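Local coordinates for CofB (Escherichia coli, PDB 5AX6), which serves as the minor pilin subunit of the CFA/III type IVb pilus of enterotoxigenic bacteria and probably takes part in pilus assembly, at residues N118-A130 and A138-K150. Numbering follows the deposited sequence.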
# COMPACT_ATOMS: atom_id res chain seq x y z
N ASN A 118 -5.43 47.33 -3.69
CA ASN A 118 -6.01 48.45 -2.95
C ASN A 118 -7.01 48.04 -1.87
O ASN A 118 -7.98 48.75 -1.61
CB ASN A 118 -6.69 49.43 -3.92
CG ASN A 118 -7.56 48.73 -4.94
OD1 ASN A 118 -7.98 47.59 -4.75
ND2 ASN A 118 -7.84 49.43 -6.04
N SER A 119 -6.76 46.90 -1.22
CA SER A 119 -7.61 46.45 -0.13
C SER A 119 -7.35 47.28 1.12
O SER A 119 -6.31 47.92 1.25
CB SER A 119 -7.38 44.97 0.15
OG SER A 119 -6.00 44.70 0.31
N ASP A 120 -8.30 47.25 2.04
CA ASP A 120 -8.19 48.00 3.28
C ASP A 120 -7.05 47.49 4.16
O ASP A 120 -6.54 48.21 5.02
CB ASP A 120 -9.52 47.95 4.05
CG ASP A 120 -10.60 48.82 3.42
OD1 ASP A 120 -10.25 49.70 2.60
OD2 ASP A 120 -11.78 48.63 3.76
N LEU A 121 -6.66 46.25 3.94
CA LEU A 121 -5.62 45.60 4.73
C LEU A 121 -4.56 45.04 3.79
O LEU A 121 -4.89 44.29 2.87
CB LEU A 121 -6.22 44.50 5.60
CG LEU A 121 -5.45 44.00 6.82
CD1 LEU A 121 -5.16 45.11 7.82
CD2 LEU A 121 -6.22 42.87 7.50
N LYS A 122 -3.30 45.41 4.02
CA LYS A 122 -2.18 45.02 3.16
C LYS A 122 -0.95 44.69 3.99
O LYS A 122 -0.77 45.25 5.06
CB LYS A 122 -1.81 46.15 2.19
CG LYS A 122 -2.91 46.58 1.25
CD LYS A 122 -2.45 47.76 0.42
CE LYS A 122 -3.49 48.10 -0.65
NZ LYS A 122 -3.30 49.49 -1.18
N ILE A 123 -0.09 43.83 3.47
CA ILE A 123 1.21 43.63 4.13
C ILE A 123 2.14 44.79 3.84
O ILE A 123 2.44 45.08 2.69
CB ILE A 123 1.88 42.32 3.68
CG1 ILE A 123 0.97 41.13 4.01
CG2 ILE A 123 3.25 42.17 4.37
CD1 ILE A 123 1.37 39.83 3.32
N ASP A 124 2.59 45.47 4.89
CA ASP A 124 3.40 46.67 4.74
C ASP A 124 4.89 46.38 4.94
O ASP A 124 5.76 47.11 4.45
CB ASP A 124 2.94 47.74 5.74
CG ASP A 124 3.50 49.11 5.41
OD1 ASP A 124 3.41 49.52 4.23
OD2 ASP A 124 4.02 49.77 6.33
N ARG A 125 5.19 45.31 5.65
CA ARG A 125 6.54 45.08 6.11
C ARG A 125 6.64 43.68 6.70
O ARG A 125 5.66 43.15 7.24
CB ARG A 125 6.90 46.14 7.16
CG ARG A 125 8.02 45.79 8.08
CD ARG A 125 8.26 46.93 9.06
NE ARG A 125 8.99 46.47 10.23
CZ ARG A 125 9.39 47.27 11.21
NH1 ARG A 125 9.15 48.58 11.14
NH2 ARG A 125 10.06 46.77 12.24
N ILE A 126 7.81 43.09 6.54
CA ILE A 126 8.09 41.75 7.04
C ILE A 126 9.36 41.78 7.86
O ILE A 126 10.36 42.39 7.45
CB ILE A 126 8.24 40.73 5.89
CG1 ILE A 126 6.94 40.66 5.09
CG2 ILE A 126 8.62 39.35 6.43
CD1 ILE A 126 7.07 39.91 3.76
N ASP A 127 9.32 41.15 9.04
CA ASP A 127 10.48 41.06 9.92
C ASP A 127 10.91 39.60 10.06
O ASP A 127 10.13 38.80 10.57
CB ASP A 127 10.18 41.62 11.33
CG ASP A 127 9.89 43.13 11.34
OD1 ASP A 127 9.86 43.75 10.25
OD2 ASP A 127 9.68 43.69 12.45
N PHE A 128 12.12 39.27 9.62
CA PHE A 128 12.71 37.95 9.82
C PHE A 128 13.50 37.97 11.12
O PHE A 128 14.63 38.49 11.15
CB PHE A 128 13.66 37.55 8.67
CG PHE A 128 12.97 37.25 7.37
CD1 PHE A 128 11.66 36.83 7.32
CD2 PHE A 128 13.67 37.38 6.17
CE1 PHE A 128 11.04 36.55 6.10
CE2 PHE A 128 13.06 37.10 4.96
CZ PHE A 128 11.75 36.69 4.92
N VAL A 129 12.93 37.43 12.19
CA VAL A 129 13.56 37.50 13.51
C VAL A 129 14.68 36.46 13.64
O VAL A 129 14.42 35.26 13.58
CB VAL A 129 12.51 37.30 14.62
CG1 VAL A 129 13.15 37.38 16.01
CG2 VAL A 129 11.39 38.36 14.49
N ALA A 130 15.92 36.93 13.80
CA ALA A 130 17.08 36.03 13.82
C ALA A 130 17.26 35.35 15.15
O ALA A 130 17.05 35.96 16.20
CB ALA A 130 18.34 36.78 13.46
N ALA A 138 19.72 31.66 11.19
CA ALA A 138 18.41 31.00 11.13
C ALA A 138 17.33 31.96 11.61
O ALA A 138 17.60 32.88 12.37
CB ALA A 138 18.41 29.73 11.98
N ILE A 139 16.11 31.73 11.15
CA ILE A 139 15.00 32.61 11.45
C ILE A 139 14.01 31.89 12.35
O ILE A 139 13.48 30.83 11.98
CB ILE A 139 14.30 33.07 10.15
CG1 ILE A 139 15.24 33.94 9.31
CG2 ILE A 139 13.00 33.80 10.47
CD1 ILE A 139 14.80 34.10 7.83
N GLU A 140 13.76 32.43 13.54
CA GLU A 140 12.92 31.71 14.49
C GLU A 140 11.50 32.24 14.54
O GLU A 140 10.62 31.63 15.15
CB GLU A 140 13.54 31.77 15.90
CG GLU A 140 13.53 33.13 16.56
CD GLU A 140 14.16 33.09 17.95
OE1 GLU A 140 15.29 32.56 18.08
OE2 GLU A 140 13.51 33.56 18.91
N ARG A 141 11.28 33.37 13.89
CA ARG A 141 9.93 33.91 13.83
C ARG A 141 9.81 34.81 12.61
O ARG A 141 10.76 35.51 12.28
CB ARG A 141 9.58 34.70 15.10
CG ARG A 141 8.08 34.92 15.29
CD ARG A 141 7.78 35.66 16.58
NE ARG A 141 8.08 37.09 16.49
CZ ARG A 141 8.94 37.73 17.29
NH1 ARG A 141 9.62 37.06 18.22
NH2 ARG A 141 9.13 39.03 17.14
N VAL A 142 8.64 34.79 11.96
CA VAL A 142 8.39 35.73 10.86
C VAL A 142 7.21 36.61 11.23
O VAL A 142 6.10 36.11 11.45
CB VAL A 142 8.10 35.00 9.52
CG1 VAL A 142 7.95 36.02 8.39
CG2 VAL A 142 9.20 34.00 9.19
N ASP A 143 7.45 37.91 11.30
CA ASP A 143 6.40 38.87 11.62
C ASP A 143 5.92 39.59 10.37
O ASP A 143 6.74 40.05 9.58
CB ASP A 143 6.89 39.91 12.64
CG ASP A 143 7.12 39.32 14.02
OD1 ASP A 143 6.56 38.25 14.34
OD2 ASP A 143 7.86 39.97 14.81
N PHE A 144 4.61 39.72 10.22
CA PHE A 144 4.00 40.46 9.12
C PHE A 144 3.23 41.64 9.69
O PHE A 144 2.32 41.45 10.50
CB PHE A 144 3.05 39.56 8.31
CG PHE A 144 3.73 38.40 7.65
CD1 PHE A 144 4.18 38.49 6.33
CD2 PHE A 144 3.93 37.21 8.34
CE1 PHE A 144 4.82 37.42 5.72
CE2 PHE A 144 4.55 36.14 7.74
CZ PHE A 144 5.00 36.24 6.42
N ILE A 145 3.60 42.85 9.30
CA ILE A 145 2.90 44.05 9.74
C ILE A 145 1.88 44.39 8.67
O ILE A 145 2.25 44.64 7.52
CB ILE A 145 3.85 45.24 9.99
CG1 ILE A 145 4.69 45.00 11.26
CG2 ILE A 145 3.08 46.54 10.14
CD1 ILE A 145 5.74 43.92 11.10
N LEU A 146 0.61 44.35 9.06
CA LEU A 146 -0.48 44.64 8.14
C LEU A 146 -1.02 46.03 8.41
O LEU A 146 -1.39 46.34 9.54
CB LEU A 146 -1.60 43.62 8.29
CG LEU A 146 -1.45 42.29 7.54
CD1 LEU A 146 -0.06 41.74 7.74
CD2 LEU A 146 -2.51 41.30 8.02
N THR A 147 -1.03 46.88 7.38
CA THR A 147 -1.52 48.24 7.55
C THR A 147 -3.02 48.32 7.24
O THR A 147 -3.51 47.72 6.28
CB THR A 147 -0.74 49.22 6.66
OG1 THR A 147 -1.23 50.55 6.88
CG2 THR A 147 -0.89 48.85 5.18
N PHE A 148 -3.73 49.04 8.11
CA PHE A 148 -5.15 49.36 7.94
C PHE A 148 -5.29 50.66 7.17
O PHE A 148 -4.77 51.69 7.60
CB PHE A 148 -5.84 49.52 9.29
CG PHE A 148 -6.37 48.26 9.88
CD1 PHE A 148 -7.41 47.58 9.28
CD2 PHE A 148 -5.89 47.79 11.10
CE1 PHE A 148 -7.93 46.42 9.85
CE2 PHE A 148 -6.41 46.65 11.68
CZ PHE A 148 -7.42 45.96 11.06
N ASP A 149 -6.00 50.64 6.06
CA ASP A 149 -6.35 51.89 5.40
C ASP A 149 -7.75 52.31 5.84
O ASP A 149 -8.76 51.90 5.26
CB ASP A 149 -6.28 51.75 3.87
CG ASP A 149 -6.50 53.08 3.16
OD1 ASP A 149 -5.49 53.72 2.79
OD2 ASP A 149 -7.67 53.47 2.97
N LYS A 150 -7.81 53.12 6.90
CA LYS A 150 -9.08 53.51 7.50
C LYS A 150 -9.98 54.25 6.52
O LYS A 150 -11.12 53.85 6.27
CB LYS A 150 -8.84 54.37 8.75
CG LYS A 150 -8.73 55.87 8.46
CD LYS A 150 -7.62 56.18 7.46
CE LYS A 150 -8.17 56.88 6.22
NZ LYS A 150 -8.82 58.18 6.54
O HOH W 1 8.48 42.60 14.72
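Strands 121-130 and 141-148 pair antiparallel as a beta hairpin, their axes 4.4 Å apart at closest approach, within the antiparallel sheet of the pilin domain. The register slips by one residue where Asp-124 and Arg-125 both face Ile-145, a classic beta bulge: Asp-124 N donates to Ile-145 O at 2.8 Å, and Ile-145 N returns a bond to Arg-125 O. Ile-123, Ile-126, Phe-128, Phe-144 and Leu-146 share one apolar face, and helix 4-25 packs on it through Leu-14, Ile-18 and Val-25. Here Ile-126 CG1 lies 3.7 Å from Phe-144 CD1, the two side chains running alongside, while Val-142 CG1 meets the Phe-128 ring at its edge. Near the other end Leu-121 CD1 sits over the face of the Phe-148 ring, 3.8 Å from its centroid and 17° off the normal, a CH-pi contact; CG anti to the backbone N (chi1 -161°) sends the leucine branch that way. The opposite face is largely polar. Arg-125 grips Asp-127 side-on with NE and NH2, its NH1 bonding Ala-190 O, and Arg-141 likewise grips Asp-143, whose OD1 also bonds Ser-226 OG. Val-129 CG2 covers one face of the Arg-141 guanidinium, 3.5 Å from NH2. A leucine in place of Arg-141 would probably leave the Asp-143 carboxylate without its two-nitrogen partner and freer to turn. Between the facing carboxylates, 4.8 Å apart from Asp-127 OD2 to Asp-143 OD2, a water lies within hydrogen-bonding distance of both oxygens, 2.7 Å from Asp-143 OD2.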